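Local coordinates for hypothetical protein APE2540 (Aeropyrum pernix, PDB 1WDV), which probably hydrolyses mischarged alanyl-tRNA(Pro) as a free-standing trans-editing factor that works alongside prolyl-tRNA synthetase, at residues K10-T15 against V140-A145; R26-A31 against V37-I42; S70-E73 against K77-R80; T91-P94 against V98-V101. One frame throughout, in Å; residues are numbered along the deposited sequence.

In the fold
Contact 1 brackets the rest along the chain: residues 10-15 and 140-145 lie near its two ends, and contacts 2, 3 and 4 follow one another between them. Contacts 2 and 3 are far apart, with centres about 26 Å from each other, and contact 1 lies about 27 Å from contact 3. Contact 4 is nearest the centre of the molecule, about 8 Å from it (centre to centre); helices 4-12 and 136-143 serve both it and contact 1. Contacts 2 and 3 adjoin strands 43-50 and 79-81 of the mixed sheet. Contacts 2, 3 and 4 all fall within the editing-domain family and bridge 3 to 5 residues each, whereas contact 1 joins parts 125 residues apart.

Contact 1: residues K10-T15 against V140-A145; sequences KARGLT and VEATGA
The C-terminal ends of two helices, 4-12 and 136-143, are tied together here at the protein surface by Arg12 and Ala142. Arg12 NH1 donates to the backbone Ala142 O over 2.8 Å, and the N-H...O angle of 166° shows a nearly straight bond. The oxygen sits at the edge of the guanidinium and close to its plane, whereas on the acceptor side the nitrogen approaches from above the carbonyl plane. NH1 alone of the two makes this bond; Arg12 NH2 is 3.8 Å from Ala142 O. The methyl group flanks the same nitrogen, with Ala142 CB 3.7 Å from Arg12 NH1. Arg12 reaches across because CG stands beside the backbone N (chi1 -57°) and the chain bends at chi2 before running out to the guanidinium. The acceptor belongs to the last turn of its helix, where carbonyls gather, so the positive charge is probably favoured there.

Both helices stop at a glycine with positive phi. Gly13 ends the first in a Schellman motif, its N bonding back to Lys10 O over 3.0 Å. Gly144 follows the second, its N 2.8 Å from Val140 O, and Thr143 OG1 accepts from Ala145 N at 3.2 Å in an ST turn. Trp8 of helix 4-12 touches both Leu14 and Ala142, placing an aromatic side chain at the join. Helix 136-143 in turn packs on strand 108-112, where Val140 and Thr143 meet Val111 and Leu109, and Ala145 leads directly into strand 146-148.

Contact 2: residues R26-A31 against V37-I42; sequences RTVAEA and VSESEI
Glu39 lays its whole side chain against the first turn of helix 28-35, and each atom from CB outward has a neighbour there. Its CB lies 3.9 Å from Val28 CG1, and Glu39 CG comes closer, 3.7 Å from the same methyl. The carboxylate carbon and Glu39 OE1 still border Val28 CG1, while Glu39 OE2 passes on to Ala29, 3.6 Å from its CA and equally near its CB. CG beside the backbone N, followed by an extended chain, carries the carboxylate across the first turn, from Val28 to Ala29. Glu39 and Val28 cross obliquely, so a single valine methyl supports most of the glutamate's length. The carboxylate lies near the helix N-terminus, which would probably favour its negative charge. With an alanine here CG and the carboxylate are gone, so a gap would probably open beside Val28 CG1, which keeps CB and Ile42 as neighbours, and the helix start would lose a favourable negative charge.

Deeper in, Ile42 faces the same helix: its CB is 3.9 Å from Val28 CG1, and Ile42 CG2 is 4.0 Å from Ala31 CB. Val28 thus divides one methyl between the acid and the isoleucine, and helix residues Ala32 and Leu35 continue the packing round Ile42. Within 37-42, Ser38 N and Ser38 OG both donate to Glu41 OE2, the hydroxyl at 2.7 Å.

Thr27 is the N-cap, its OG1 accepting from Glu30 N at 3.1 Å. An N-capped helix, a chain reversal and a 3-10 turn at 39-41 leading into strand 43-50 make up a helix-loop-strand unit of the editing domain.

Contact 3: residues S70-E73 against K77-R80; sequences SMKE and KPVR
Apolar packing joins Met71, present as selenomethionine, to Val79. The Val79 CG2 methyl is the touching branch: it lies 3.9 Å from Met71 CB and makes a van der Waals contact with the backbone of the next residue, 3.7 Å from Lys72 N, so it rests on the helix between the two. That methyl reaches the helix from the place between the backbone N and the carbonyl carbon, at chi1 -64°.

Polar contacts between the backbones are slight. Lys77 N donates to Lys72 O over 3.4 Å in a weak bond, bent to 123° at the hydrogen. A CA-H...O contact runs the other way, from Lys72 CA to Lys77 O at 3.6 Å, so the same two residues meet twice.

The third kind is a long side chain passing along the turn. Lys72 CG, anti to its own backbone nitrogen, sits 3.6 Å from Lys77 O; the chain then runs straight and bends at chi4 to bring Lys72 NZ 4.0 Å from Pro78 CG, its end slanting over the proline ring. This outer part is exposed, whereas Met71 is buried against Tyr56 and Val58 of strand 55-61.

Val79 rests on Val48 and Asp50 of strand 43-50, and Arg80 makes backbone hydrogen bonds with Leu49. Strands 55-61 and 79-81 run parallel with strand 43-50 between them, so helix 68-75 forms the connection of a beta-alpha-beta crossover, and this tight turn is its exit into the edge strand.

Contact 4: residues T91-P94 against V98-V101; sequences TGYP and VPPV
Tyr93 and Pro99 cross at about a right angle, the proline ring standing over one face of the phenol. Pro99 CD lies 3.6 Å from the ring centroid and 18° off the normal, a CH-pi contact displaced toward the rim, where it is 3.4 Å from Tyr93 CG. Pro99 CG continues over the far half, 3.7 Å from Tyr93 CZ. With CG beside the backbone N (chi1 -65°), the ring is directed at the proline, and its hydroxyl hydrogen-bonds to Ala102 O.

Val98 fits in beside this pair: its CG2 lies 3.6 Å from Pro94 O, and its CG1 is 4.3 Å from Thr91 CG2. Thr91 OG1, hydrogen-bonded to Val87 O of helix 84-91, accepts from Tyr93 N at 3.1 Å, an ST turn. A serine in place of Tyr93 would probably open a gap against Pro99 and leave Ala102 O without its phenol partner.

Val5 of helix 4-12 touches the side chains of Tyr93 and Pro99, and Pro100 and Val101 meet Leu139 of helix 136-143. A buried, proline-rich reversal between helix 84-91 and strand 108-112, it is consistent with the glycine- and proline-bearing loop of YbaK/ProX-type editing domains.

Contact 1: residues K10-T15 against V140-A145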
loop_
_atom_site.group_PDB
_atom_site.type_symbol
_atom_site.label_atom_id
_atom_site.label_comp_id
_atom_site.label_asym_id
_atom_site.label_seq_id
_atom_site.Cartn_x
_atom_site.Cartn_y
_atom_site.Cartn_z
ATOM N N LYS A 10 6.214 -7.408 14.473
ATOM C CA LYS A 10 6.850 -8.160 15.544
ATOM C C LYS A 10 6.885 -9.664 15.222
ATOM O O LYS A 10 7.922 -10.333 15.404
ATOM C CB LYS A 10 6.101 -7.903 16.847
ATOM C CG LYS A 10 6.691 -8.623 18.049
ATOM C CD LYS A 10 5.894 -8.314 19.301
ATOM C CE LYS A 10 6.388 -9.135 20.491
ATOM N NZ LYS A 10 5.655 -8.766 21.744
ATOM N N ALA A 11 5.765 -10.197 14.734
ATOM C CA ALA A 11 5.691 -11.620 14.399
ATOM C C ALA A 11 6.686 -12.058 13.304
ATOM O O ALA A 11 7.112 -13.223 13.269
ATOM C CB ALA A 11 4.247 -11.990 14.005
ATOM N N ARG A 12 7.063 -11.144 12.412
ATOM C CA ARG A 12 8.005 -11.459 11.346
ATOM C C ARG A 12 9.438 -11.044 11.720
ATOM O O ARG A 12 10.376 -11.288 10.953
ATOM C CB ARG A 12 7.618 -10.756 10.023
ATOM C CG ARG A 12 6.210 -11.036 9.451
ATOM C CD ARG A 12 5.899 -12.506 9.238
ATOM N NE ARG A 12 4.656 -12.666 8.471
ATOM C CZ ARG A 12 4.602 -12.837 7.147
ATOM N NH1 ARG A 12 5.712 -12.882 6.425
ATOM N NH2 ARG A 12 3.431 -12.947 6.532
ATOM N N GLY A 13 9.585 -10.406 12.879
ATOM C CA GLY A 13 10.885 -9.950 13.365
ATOM C C GLY A 13 11.526 -8.868 12.516
ATOM O O GLY A 13 12.749 -8.775 12.424
ATOM N N LEU A 14 10.703 -8.037 11.891
ATOM C CA LEU A 14 11.223 -7.002 11.018
ATOM C C LEU A 14 11.521 -5.709 11.764
ATOM O O LEU A 14 11.047 -5.506 12.900
ATOM C CB LEU A 14 10.225 -6.766 9.876
ATOM C CG LEU A 14 10.042 -8.006 8.974
ATOM C CD1 LEU A 14 8.837 -7.810 8.044
ATOM C CD2 LEU A 14 11.312 -8.256 8.180
ATOM N N THR A 15 12.315 -4.850 11.126
ATOM C CA THR A 15 12.722 -3.573 11.711
ATOM C C THR A 15 11.837 -2.391 11.314
ATOM O O THR A 15 12.148 -1.245 11.657
ATOM C CB THR A 15 14.208 -3.222 11.352
ATOM O OG1 THR A 15 14.347 -2.972 9.945
ATOM C CG2 THR A 15 15.140 -4.367 11.740
ATOM N N VAL A 140 8.165 -7.619 -0.267
ATOM C CA VAL A 140 7.972 -8.636 -1.284
ATOM C C VAL A 140 8.415 -9.992 -0.777
ATOM O O VAL A 140 7.671 -10.982 -0.903
ATOM C CB VAL A 140 8.711 -8.250 -2.579
ATOM C CG1 VAL A 140 8.613 -9.366 -3.617
ATOM C CG2 VAL A 140 8.066 -6.992 -3.165
ATOM N N GLU A 141 9.589 -10.058 -0.168
ATOM C CA GLU A 141 10.078 -11.346 0.295
ATOM C C GLU A 141 9.184 -11.953 1.375
ATOM O O GLU A 141 8.928 -13.163 1.381
ATOM C CB GLU A 141 11.510 -11.229 0.804
ATOM C CG GLU A 141 12.079 -12.571 1.240
ATOM C CD GLU A 141 13.568 -12.546 1.420
ATOM O OE1 GLU A 141 14.290 -12.376 0.402
ATOM O OE2 GLU A 141 14.018 -12.702 2.572
ATOM N N ALA A 142 8.691 -11.120 2.278
ATOM C CA ALA A 142 7.857 -11.609 3.371
ATOM C C ALA A 142 6.469 -12.074 2.972
ATOM O O ALA A 142 5.876 -12.924 3.635
ATOM C CB ALA A 142 7.737 -10.536 4.437
ATOM N N THR A 143 5.968 -11.566 1.857
ATOM C CA THR A 143 4.597 -11.862 1.456
ATOM C C THR A 143 4.412 -12.667 0.184
ATOM O O THR A 143 3.316 -13.188 -0.073
ATOM C CB THR A 143 3.839 -10.552 1.244
ATOM O OG1 THR A 143 4.495 -9.822 0.196
ATOM C CG2 THR A 143 3.820 -9.708 2.511
ATOM N N GLY A 144 5.468 -12.756 -0.616
ATOM C CA GLY A 144 5.368 -13.449 -1.892
ATOM C C GLY A 144 4.620 -12.593 -2.891
ATOM O O GLY A 144 4.154 -13.071 -3.937
ATOM N N ALA A 145 4.521 -11.301 -2.588
ATOM C CA ALA A 145 3.823 -10.373 -3.448
ATOM C C ALA A 145 4.285 -10.422 -4.896
ATOM O O ALA A 145 5.465 -10.657 -5.202
ATOM C CB ALA A 145 3.992 -8.958 -2.910
#

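Contact 2: residues R26-A31 against V37-I42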
loop_
_atom_site.group_PDB
_atom_site.type_symbol
_atom_site.label_atom_id
_atom_site.label_comp_id
_atom_site.label_asym_id
_atom_site.label_seq_id
_atom_site.Cartn_x
_atom_site.Cartn_y
_atom_site.Cartn_z
ATOM N N ARG A 26 -3.349 15.194 4.459
ATOM C CA ARG A 26 -4.470 15.128 3.534
ATOM C C ARG A 26 -4.030 14.888 2.103
ATOM O O ARG A 26 -4.863 14.580 1.239
ATOM C CB ARG A 26 -5.297 16.422 3.616
ATOM C CG ARG A 26 -5.935 16.703 4.971
ATOM C CD ARG A 26 -6.697 18.028 4.929
ATOM N NE ARG A 26 -7.208 18.404 6.244
ATOM C CZ ARG A 26 -7.929 19.495 6.495
ATOM N NH1 ARG A 26 -8.237 20.332 5.513
ATOM N NH2 ARG A 26 -8.328 19.755 7.737
ATOM N N THR A 27 -2.733 15.045 1.841
ATOM C CA THR A 27 -2.213 14.829 0.491
ATOM C C THR A 27 -0.836 14.161 0.540
ATOM O O THR A 27 -0.127 14.190 1.573
ATOM C CB THR A 27 -2.042 16.160 -0.284
ATOM O OG1 THR A 27 -1.060 16.954 0.385
ATOM C CG2 THR A 27 -3.358 16.951 -0.342
ATOM N N VAL A 28 -0.454 13.565 -0.592
ATOM C CA VAL A 28 0.851 12.927 -0.692
ATOM C C VAL A 28 1.953 14.000 -0.575
ATOM O O VAL A 28 3.018 13.758 0.024
ATOM C CB VAL A 28 0.998 12.163 -2.031
ATOM C CG1 VAL A 28 2.388 11.624 -2.176
ATOM C CG2 VAL A 28 0.031 11.006 -2.100
ATOM N N ALA A 29 1.707 15.185 -1.139
ATOM C CA ALA A 29 2.687 16.270 -1.052
ATOM C C ALA A 29 2.978 16.581 0.415
ATOM O O ALA A 29 4.137 16.751 0.805
ATOM C CB ALA A 29 2.151 17.548 -1.764
ATOM N N GLU A 30 1.920 16.662 1.225
ATOM C CA GLU A 30 2.125 16.979 2.632
ATOM C C GLU A 30 2.917 15.895 3.360
ATOM O O GLU A 30 3.817 16.207 4.122
ATOM C CB GLU A 30 0.765 17.220 3.295
ATOM C CG GLU A 30 0.800 17.545 4.780
ATOM C CD GLU A 30 -0.585 17.915 5.287
ATOM O OE1 GLU A 30 -1.572 17.667 4.541
ATOM O OE2 GLU A 30 -0.688 18.451 6.422
ATOM N N ALA A 31 2.594 14.626 3.107
ATOM C CA ALA A 31 3.317 13.543 3.755
ATOM C C ALA A 31 4.792 13.568 3.344
ATOM O O ALA A 31 5.705 13.417 4.176
ATOM C CB ALA A 31 2.713 12.237 3.383
ATOM N N VAL A 37 11.091 13.762 2.406
ATOM C CA VAL A 37 11.393 12.873 1.300
ATOM C C VAL A 37 10.639 13.313 0.071
ATOM O O VAL A 37 10.126 14.417 0.046
ATOM C CB VAL A 37 11.055 11.411 1.669
ATOM C CG1 VAL A 37 11.926 11.003 2.869
ATOM C CG2 VAL A 37 9.558 11.249 2.036
ATOM N N SER A 38 10.612 12.471 -0.953
ATOM C CA SER A 38 9.902 12.819 -2.191
ATOM C C SER A 38 8.584 12.102 -2.230
ATOM O O SER A 38 8.365 11.173 -1.462
ATOM C CB SER A 38 10.705 12.392 -3.414
ATOM O OG SER A 38 10.751 10.976 -3.497
ATOM N N GLU A 39 7.701 12.525 -3.129
ATOM C CA GLU A 39 6.414 11.857 -3.226
ATOM C C GLU A 39 6.555 10.400 -3.627
ATOM O O GLU A 39 5.732 9.563 -3.236
ATOM C CB GLU A 39 5.517 12.545 -4.250
ATOM C CG GLU A 39 4.926 13.841 -3.716
ATOM C CD GLU A 39 3.817 14.365 -4.599
ATOM O OE1 GLU A 39 3.292 13.589 -5.427
ATOM O OE2 GLU A 39 3.462 15.547 -4.466
ATOM N N SER A 40 7.590 10.092 -4.403
ATOM C CA SER A 40 7.796 8.717 -4.840
ATOM C C SER A 40 8.122 7.797 -3.665
ATOM O O SER A 40 8.021 6.578 -3.794
ATOM C CB SER A 40 8.901 8.628 -5.910
ATOM O OG SER A 40 10.195 8.835 -5.357
ATOM N N GLU A 41 8.512 8.382 -2.543
ATOM C CA GLU A 41 8.801 7.592 -1.335
ATOM C C GLU A 41 7.608 7.425 -0.410
ATOM O O GLU A 41 7.711 6.744 0.621
ATOM C CB GLU A 41 9.962 8.203 -0.563
ATOM C CG GLU A 41 11.241 8.058 -1.369
ATOM C CD GLU A 41 12.313 9.032 -0.943
ATOM O OE1 GLU A 41 13.196 8.658 -0.141
ATOM O OE2 GLU A 41 12.282 10.184 -1.427
ATOM N N ILE A 42 6.493 8.083 -0.736
ATOM C CA ILE A 42 5.247 7.942 0.034
ATOM C C ILE A 42 4.419 6.980 -0.829
ATOM O O ILE A 42 3.930 7.361 -1.905
ATOM C CB ILE A 42 4.471 9.259 0.140
ATOM C CG1 ILE A 42 5.355 10.346 0.757
ATOM C CG2 ILE A 42 3.196 9.037 0.961
ATOM C CD1 ILE A 42 5.916 10.043 2.209
#

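Contact 3: residues S70-E73 against K77-R80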
loop_
_atom_site.group_PDB
_atom_site.type_symbol
_atom_site.label_atom_id
_atom_site.label_comp_id
_atom_site.label_asym_id
_atom_site.label_seq_id
_atom_site.Cartn_x
_atom_site.Cartn_y
_atom_site.Cartn_z
ATOM N N SER A 70 -3.018 -2.290 -16.959
ATOM C CA SER A 70 -2.007 -3.211 -16.465
ATOM C C SER A 70 -2.561 -4.178 -15.424
ATOM O O SER A 70 -2.186 -5.347 -15.415
ATOM C CB SER A 70 -0.801 -2.439 -15.905
ATOM O OG SER A 70 -0.174 -1.718 -16.952
HETATM N N MSE A 71 -3.456 -3.708 -14.553
HETATM C CA MSE A 71 -4.050 -4.574 -13.546
HETATM C C MSE A 71 -5.034 -5.554 -14.184
HETATM O O MSE A 71 -5.199 -6.668 -13.696
HETATM C CB MSE A 71 -4.762 -3.749 -12.457
HETATM C CG MSE A 71 -3.880 -3.303 -11.315
HETATM SE SE MSE A 71 -2.902 -4.713 -10.509
HETATM C CE MSE A 71 -4.360 -5.721 -9.720
ATOM N N LYS A 72 -5.689 -5.131 -15.275
ATOM C CA LYS A 72 -6.627 -5.990 -15.982
ATOM C C LYS A 72 -5.851 -7.160 -16.572
ATOM O O LYS A 72 -6.321 -8.306 -16.548
ATOM C CB LYS A 72 -7.342 -5.212 -17.090
ATOM C CG LYS A 72 -8.248 -6.070 -17.985
ATOM C CD LYS A 72 -8.959 -5.169 -19.000
ATOM C CE LYS A 72 -9.577 -5.947 -20.175
ATOM N NZ LYS A 72 -10.866 -6.626 -19.843
ATOM N N GLU A 73 -4.661 -6.870 -17.097
ATOM C CA GLU A 73 -3.803 -7.908 -17.667
ATOM C C GLU A 73 -3.291 -8.830 -16.559
ATOM O O GLU A 73 -3.298 -10.058 -16.693
ATOM C CB GLU A 73 -2.623 -7.276 -18.411
ATOM C CG GLU A 73 -3.038 -6.532 -19.678
ATOM C CD GLU A 73 -1.914 -5.693 -20.277
ATOM O OE1 GLU A 73 -0.759 -6.177 -20.314
ATOM O OE2 GLU A 73 -2.190 -4.552 -20.725
ATOM N N LYS A 77 -8.829 -10.434 -15.701
ATOM C CA LYS A 77 -10.262 -10.143 -15.637
ATOM C C LYS A 77 -10.452 -8.635 -15.570
ATOM O O LYS A 77 -9.541 -7.919 -15.191
ATOM C CB LYS A 77 -10.865 -10.727 -14.343
ATOM C CG LYS A 77 -10.927 -12.231 -14.285
ATOM C CD LYS A 77 -11.403 -12.686 -12.930
ATOM C CE LYS A 77 -11.486 -14.213 -12.896
ATOM N NZ LYS A 77 -11.522 -14.701 -11.498
ATOM N N PRO A 78 -11.652 -8.143 -15.925
ATOM C CA PRO A 78 -11.924 -6.708 -15.876
ATOM C C PRO A 78 -11.725 -6.233 -14.429
ATOM O O PRO A 78 -12.127 -6.930 -13.490
ATOM C CB PRO A 78 -13.392 -6.615 -16.294
ATOM C CG PRO A 78 -13.565 -7.826 -17.203
ATOM C CD PRO A 78 -12.814 -8.890 -16.439
ATOM N N VAL A 79 -11.133 -5.058 -14.244
ATOM C CA VAL A 79 -10.927 -4.538 -12.881
ATOM C C VAL A 79 -11.309 -3.078 -12.741
ATOM O O VAL A 79 -11.515 -2.366 -13.732
ATOM C CB VAL A 79 -9.442 -4.638 -12.424
ATOM C CG1 VAL A 79 -9.023 -6.096 -12.355
ATOM C CG2 VAL A 79 -8.536 -3.859 -13.367
ATOM N N ARG A 80 -11.397 -2.630 -11.495
ATOM C CA ARG A 80 -11.693 -1.227 -11.227
ATOM C C ARG A 80 -11.159 -0.912 -9.853
ATOM O O ARG A 80 -10.823 -1.808 -9.091
ATOM C CB ARG A 80 -13.205 -0.936 -11.256
ATOM C CG ARG A 80 -14.015 -1.533 -10.085
ATOM C CD ARG A 80 -15.430 -0.959 -10.119
ATOM N NE ARG A 80 -16.353 -1.616 -9.186
ATOM C CZ ARG A 80 -16.448 -1.366 -7.882
ATOM N NH1 ARG A 80 -15.668 -0.461 -7.317
ATOM N NH2 ARG A 80 -17.356 -2.012 -7.133
#

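Contact 4: residues T91-P94 against V98-V101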
loop_
_atom_site.group_PDB
_atom_site.type_symbol
_atom_site.label_atom_id
_atom_site.label_comp_id
_atom_site.label_asym_id
_atom_site.label_seq_id
_atom_site.Cartn_x
_atom_site.Cartn_y
_atom_site.Cartn_z
ATOM N N THR A 91 -11.130 -3.915 3.932
ATOM C CA THR A 91 -9.834 -4.021 4.596
ATOM C C THR A 91 -9.883 -3.869 6.099
ATOM O O THR A 91 -9.056 -4.440 6.813
ATOM C CB THR A 91 -8.802 -2.964 4.102
ATOM O OG1 THR A 91 -9.241 -1.666 4.486
ATOM C CG2 THR A 91 -8.646 -2.982 2.577
ATOM N N GLY A 92 -10.853 -3.089 6.568
ATOM C CA GLY A 92 -10.968 -2.821 7.987
ATOM C C GLY A 92 -10.088 -1.652 8.425
ATOM O O GLY A 92 -9.921 -1.404 9.625
ATOM N N TYR A 93 -9.500 -0.937 7.471
ATOM C CA TYR A 93 -8.644 0.215 7.797
ATOM C C TYR A 93 -9.203 1.481 7.165
ATOM O O TYR A 93 -9.889 1.431 6.155
ATOM C CB TYR A 93 -7.234 -0.013 7.290
ATOM C CG TYR A 93 -6.544 -1.166 7.979
ATOM C CD1 TYR A 93 -6.504 -2.443 7.397
ATOM C CD2 TYR A 93 -5.919 -0.972 9.188
ATOM C CE1 TYR A 93 -5.830 -3.494 8.025
ATOM C CE2 TYR A 93 -5.250 -2.005 9.816
ATOM C CZ TYR A 93 -5.201 -3.255 9.237
ATOM O OH TYR A 93 -4.489 -4.245 9.886
ATOM N N PRO A 94 -8.876 2.643 7.741
ATOM C CA PRO A 94 -9.393 3.896 7.190
ATOM C C PRO A 94 -8.773 4.317 5.860
ATOM O O PRO A 94 -7.614 4.035 5.587
ATOM C CB PRO A 94 -9.157 4.887 8.326
ATOM C CG PRO A 94 -7.924 4.367 9.003
ATOM C CD PRO A 94 -8.142 2.864 9.005
ATOM N N VAL A 98 -4.541 2.716 4.852
ATOM C CA VAL A 98 -4.515 1.300 4.446
ATOM C C VAL A 98 -3.089 0.788 4.375
ATOM O O VAL A 98 -2.296 1.302 3.603
ATOM C CB VAL A 98 -5.190 1.112 3.074
ATOM C CG1 VAL A 98 -5.207 -0.372 2.646
ATOM C CG2 VAL A 98 -6.642 1.614 3.157
ATOM N N PRO A 99 -2.741 -0.212 5.194
ATOM C CA PRO A 99 -1.390 -0.780 5.201
ATOM C C PRO A 99 -1.222 -1.845 4.119
ATOM O O PRO A 99 -2.196 -2.370 3.601
ATOM C CB PRO A 99 -1.271 -1.373 6.595
ATOM C CG PRO A 99 -2.712 -1.914 6.816
ATOM C CD PRO A 99 -3.603 -0.846 6.214
ATOM N N PRO A 100 0.037 -2.185 3.772
ATOM C CA PRO A 100 0.301 -3.207 2.754
ATOM C C PRO A 100 0.425 -4.606 3.377
ATOM O O PRO A 100 0.664 -5.599 2.686
ATOM C CB PRO A 100 1.618 -2.716 2.129
ATOM C CG PRO A 100 2.340 -2.162 3.310
ATOM C CD PRO A 100 1.251 -1.382 4.052
ATOM N N VAL A 101 0.265 -4.682 4.693
ATOM C CA VAL A 101 0.329 -5.950 5.409
ATOM C C VAL A 101 -0.787 -5.971 6.445
ATOM O O VAL A 101 -1.420 -4.936 6.715
ATOM C CB VAL A 101 1.685 -6.129 6.144
ATOM C CG1 VAL A 101 2.824 -6.165 5.138
ATOM C CG2 VAL A 101 1.899 -5.004 7.174
#